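Local coordinates for hypothetical 40.4 kDa protein in PES4-HIS2 intergenic region (Saccharomyces cerevisiae, PDB 1OOT) that is the SH3 domain of a protein that interacts with LAS17 and probably binds actin filaments and phosphatidylinositol, at residues Y10-E15 with N38-G43. Sequence-based numbering, arbitrary orientation.
Sequences YSFAGE and NDWWTG
Phe12 and Trp40 meet where the CZ corner of the phenyl ring comes against the CZ3-CH2 bond of the indole, and this one aromatic pair makes up the whole contact between 10-15 and 38-43. CZ of Phe12 sits almost evenly between those two carbons of the six-membered ring, 3.6 Å from Trp40 CZ3 and 3.6 Å from Trp40 CH2. Behind it, Phe12 CE1 comes to 4.0 Å from Trp40 CH2. The ring planes stand at 76° with centroids 5.5 Å apart, an oblique arrangement in which the two side chains cross nearly at a right angle.

The CB of Phe12 already points toward 38-43, and with CG anti to the backbone N (chi1 175°) the ring extends from the RT loop to the indole. The ring has company on one face, where the backbone N of Gly14 lies 3.6 Å above its plane, over the centre; this probably limits how far the ring can shift toward that side. Trp40, at the start of strand 40-45, is the first of the tryptophan pair familiar in SH3 domains, and it was modelled in two conformers, so the geometry given belongs to one of them. Pro53 touches both rings, and together the three resemble the aromatic-and-proline surface where SH3 domains typically take proline-rich peptides.

With only an alanine at Phe12, CZ3 and CH2 of the indole would lose their neighbour from the RT loop, and Trp40, still touched by Pro53, is likely to be less restrained on that side. No hydrogen bond or charge joins the segments, so what they share is a small van der Waals and aromatic contact, while the loop's position also rests on Phe12's backbone pairing with Phe22. The result is a mostly apolar surface patch, consistent with a site for proline-rich ligands.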
ATOM      1  N   TYR A  10       6.527  -6.043   3.895  1.00 11.25           N
ATOM      2  CA  TYR A  10       5.846  -7.339   4.086  1.00 11.27           C
ATOM      3  C   TYR A  10       4.709  -7.399   3.077  1.00 12.48           C
ATOM      4  O   TYR A  10       4.209  -6.370   2.588  1.00 12.77           O
ATOM      5  CB  TYR A  10       5.283  -7.431   5.534  1.00 11.63           C
ATOM      6  CG  TYR A  10       6.208  -7.913   6.628  1.00 11.41           C
ATOM      7  CD1 TYR A  10       7.186  -8.848   6.412  1.00 11.84           C
ATOM      8  CD2 TYR A  10       6.065  -7.428   7.917  1.00 10.12           C
ATOM      9  CE1 TYR A  10       7.945  -9.329   7.423  1.00 10.74           C
ATOM     10  CE2 TYR A  10       6.810  -7.896   8.947  1.00 12.17           C
ATOM     11  CZ  TYR A  10       7.822  -8.830   8.712  1.00 11.06           C
ATOM     12  OH  TYR A  10       8.576  -9.378   9.740  1.00 11.81           O
ATOM     13  N   SER A  11       4.380  -8.633   2.716  1.00 12.88           N
ATOM     14  CA  SER A  11       3.196  -8.896   1.903  1.00 13.43           C
ATOM     15  C   SER A  11       1.901  -8.592   2.623  1.00 12.84           C
ATOM     16  O   SER A  11       1.828  -8.627   3.853  1.00 15.73           O
ATOM     17  CB  SER A  11       3.162 -10.326   1.404  1.00 12.32           C
ATOM     18  OG  SER A  11       4.370 -10.649   0.745  1.00 14.64           O
ATOM     19  N   PHE A  12       0.879  -8.250   1.858  1.00 11.81           N
ATOM     20  CA  PHE A  12      -0.447  -7.995   2.435  1.00 12.16           C
ATOM     21  C   PHE A  12      -1.432  -8.742   1.550  1.00 13.16           C
ATOM     22  O   PHE A  12      -1.554  -8.459   0.359  1.00 13.22           O
ATOM     23  CB  PHE A  12      -0.693  -6.497   2.406  1.00 12.35           C
ATOM     24  CG  PHE A  12      -2.075  -6.103   2.850  1.00 12.14           C
ATOM     25  CD1 PHE A  12      -2.649  -6.570   4.053  1.00 14.50           C
ATOM     26  CD2 PHE A  12      -2.840  -5.289   2.064  1.00 12.18           C
ATOM     27  CE1 PHE A  12      -3.948  -6.179   4.443  1.00 14.29           C
ATOM     28  CE2 PHE A  12      -4.106  -4.898   2.453  1.00 12.19           C
ATOM     29  CZ  PHE A  12      -4.679  -5.355   3.612  1.00 12.64           C
ATOM     30  N   ALA A  13      -2.188  -9.668   2.145  1.00 15.99           N
ATOM     31  CA  ALA A  13      -3.101 -10.489   1.357  1.00 18.75           C
ATOM     32  C   ALA A  13      -4.290  -9.728   0.896  1.00 18.04           C
ATOM     33  O   ALA A  13      -4.881 -10.082  -0.091  1.00 21.17           O
ATOM     34  CB  ALA A  13      -3.554 -11.720   2.149  1.00 22.93           C
ATOM     35  N   GLY A  14      -4.686  -8.686   1.616  1.00 16.28           N
ATOM     36  CA  GLY A  14      -5.747  -7.821   1.153  1.00 19.21           C
ATOM     37  C   GLY A  14      -7.018  -8.621   0.874  1.00 22.99           C
ATOM     38  O   GLY A  14      -7.638  -8.458  -0.187  1.00 23.93           O
ATOM     39  N   GLU A  15      -7.419  -9.409   1.863  1.00 27.74           N
ATOM     40  CA  GLU A  15      -8.593 -10.295   1.707  1.00 31.25           C
ATOM     41  C   GLU A  15      -9.977  -9.598   1.712  1.00 30.94           C
ATOM     42  O   GLU A  15     -10.953 -10.187   1.229  1.00 32.72           O
ATOM     43  CB  GLU A  15      -8.558 -11.383   2.789  1.00 38.47           C
ATOM     44  CG  GLU A  15      -7.386 -12.361   2.615  1.00 43.45           C
ATOM     45  CD  GLU A  15      -7.203 -13.346   3.785  1.00 49.70           C
ATOM     46  OE1 GLU A  15      -7.915 -13.234   4.835  1.00 50.38           O
ATOM     47  OE2 GLU A  15      -6.305 -14.235   3.657  1.00 52.99           O
ATOM     48  N   ASN A  38       0.721   4.576  10.369  1.00 11.93           N
ATOM     49  CA  ASN A  38      -0.072   3.533  10.973  1.00 13.71           C
ATOM     50  C   ASN A  38      -1.490   3.534  10.480  1.00 13.42           C
ATOM     51  O   ASN A  38      -2.313   2.756  10.946  1.00 16.73           O
ATOM     52  CB  ASN A  38      -0.020   3.625  12.491  1.00 14.33           C
ATOM     53  CG  ASN A  38       1.289   3.182  13.039  1.00 17.19           C
ATOM     54  OD1 ASN A  38       1.856   3.826  13.951  1.00 19.11           O
ATOM     55  ND2 ASN A  38       1.788   2.080  12.532  1.00 15.80           N
ATOM     56  N   ASP A  39      -1.802   4.401   9.536  1.00 11.89           N
ATOM     57  CA  ASP A  39      -3.159   4.466   8.999  1.00 12.06           C
ATOM     58  C   ASP A  39      -3.244   3.618   7.750  1.00 11.39           C
ATOM     59  O   ASP A  39      -2.241   3.104   7.236  1.00 12.91           O
ATOM     60  CB  ASP A  39      -3.459   5.919   8.624  1.00 12.68           C
ATOM     61  CG  ASP A  39      -3.611   6.814   9.802  1.00 12.88           C
ATOM     62  OD1 ASP A  39      -3.894   6.283  10.900  1.00 13.68           O
ATOM     63  OD2 ASP A  39      -3.416   8.046   9.683  1.00 11.46           O
ATOM     64  N   TRP A  40      -4.413   3.551   7.186  0.50 10.60           N
ATOM     65  CA  TRP A  40      -4.521   2.864   5.941  0.50  9.55           C
ATOM     66  C   TRP A  40      -4.420   3.945   4.882  0.50 10.99           C
ATOM     67  O   TRP A  40      -5.030   4.996   5.006  0.50 11.57           O
ATOM     68  CB  TRP A  40      -5.825   2.088   5.931  0.50 10.34           C
ATOM     69  CG  TRP A  40      -5.744   0.867   6.786  0.50  9.75           C
ATOM     70  CD1 TRP A  40      -5.509   0.825   8.117  0.50 13.20           C
ATOM     71  CD2 TRP A  40      -5.889  -0.476   6.364  0.50  9.89           C
ATOM     72  NE1 TRP A  40      -5.493  -0.474   8.558  0.50 14.59           N
ATOM     73  CE2 TRP A  40      -5.697  -1.297   7.486  0.50 12.32           C
ATOM     74  CE3 TRP A  40      -6.109  -1.083   5.141  0.50  9.28           C
ATOM     75  CZ2 TRP A  40      -5.828  -2.682   7.438  0.50 11.79           C
ATOM     76  CZ3 TRP A  40      -6.204  -2.449   5.091  0.50 10.69           C
ATOM     77  CH2 TRP A  40      -6.028  -3.239   6.234  0.50  9.20           C
ATOM     78  N   TRP A  41      -3.527   3.717   3.916  1.00 10.79           N
ATOM     79  CA  TRP A  41      -3.309   4.597   2.800  1.00 11.08           C
ATOM     80  C   TRP A  41      -3.926   3.970   1.559  1.00  9.97           C
ATOM     81  O   TRP A  41      -4.356   2.821   1.586  1.00 11.24           O
ATOM     82  CB  TRP A  41      -1.801   4.859   2.605  1.00 11.52           C
ATOM     83  CG  TRP A  41      -1.178   5.674   3.697  1.00 10.93           C
ATOM     84  CD1 TRP A  41      -1.772   6.251   4.783  1.00 10.54           C
ATOM     85  CD2 TRP A  41       0.193   6.039   3.762  1.00 11.44           C
ATOM     86  NE1 TRP A  41      -0.839   6.935   5.520  1.00 11.64           N
ATOM     87  CE2 TRP A  41       0.383   6.806   4.925  1.00 10.35           C
ATOM     88  CE3 TRP A  41       1.304   5.742   2.956  1.00 13.81           C
ATOM     89  CZ2 TRP A  41       1.616   7.317   5.279  1.00 14.52           C
ATOM     90  CZ3 TRP A  41       2.549   6.211   3.352  1.00 16.10           C
ATOM     91  CH2 TRP A  41       2.690   6.988   4.495  1.00 16.54           C
ATOM     92  N   THR A  42      -4.029   4.772   0.503  1.00 11.39           N
ATOM     93  CA  THR A  42      -4.629   4.354  -0.751  1.00 10.29           C
ATOM     94  C   THR A  42      -3.570   4.281  -1.814  1.00 11.15           C
ATOM     95  O   THR A  42      -2.746   5.180  -1.930  1.00 12.01           O
ATOM     96  CB  THR A  42      -5.706   5.294  -1.224  1.00 12.33           C
ATOM     97  OG1 THR A  42      -6.638   5.554  -0.151  1.00 14.56           O
ATOM     98  CG2 THR A  42      -6.536   4.719  -2.367  1.00 16.45           C
ATOM     99  N   GLY A  43      -3.573   3.200  -2.571  1.00 10.72           N
ATOM    100  CA  GLY A  43      -2.548   3.002  -3.590  1.00 11.54           C
ATOM    101  C   GLY A  43      -2.958   2.082  -4.710  1.00 12.10           C
ATOM    102  O   GLY A  43      -4.098   1.655  -4.768  1.00 12.27           O
TER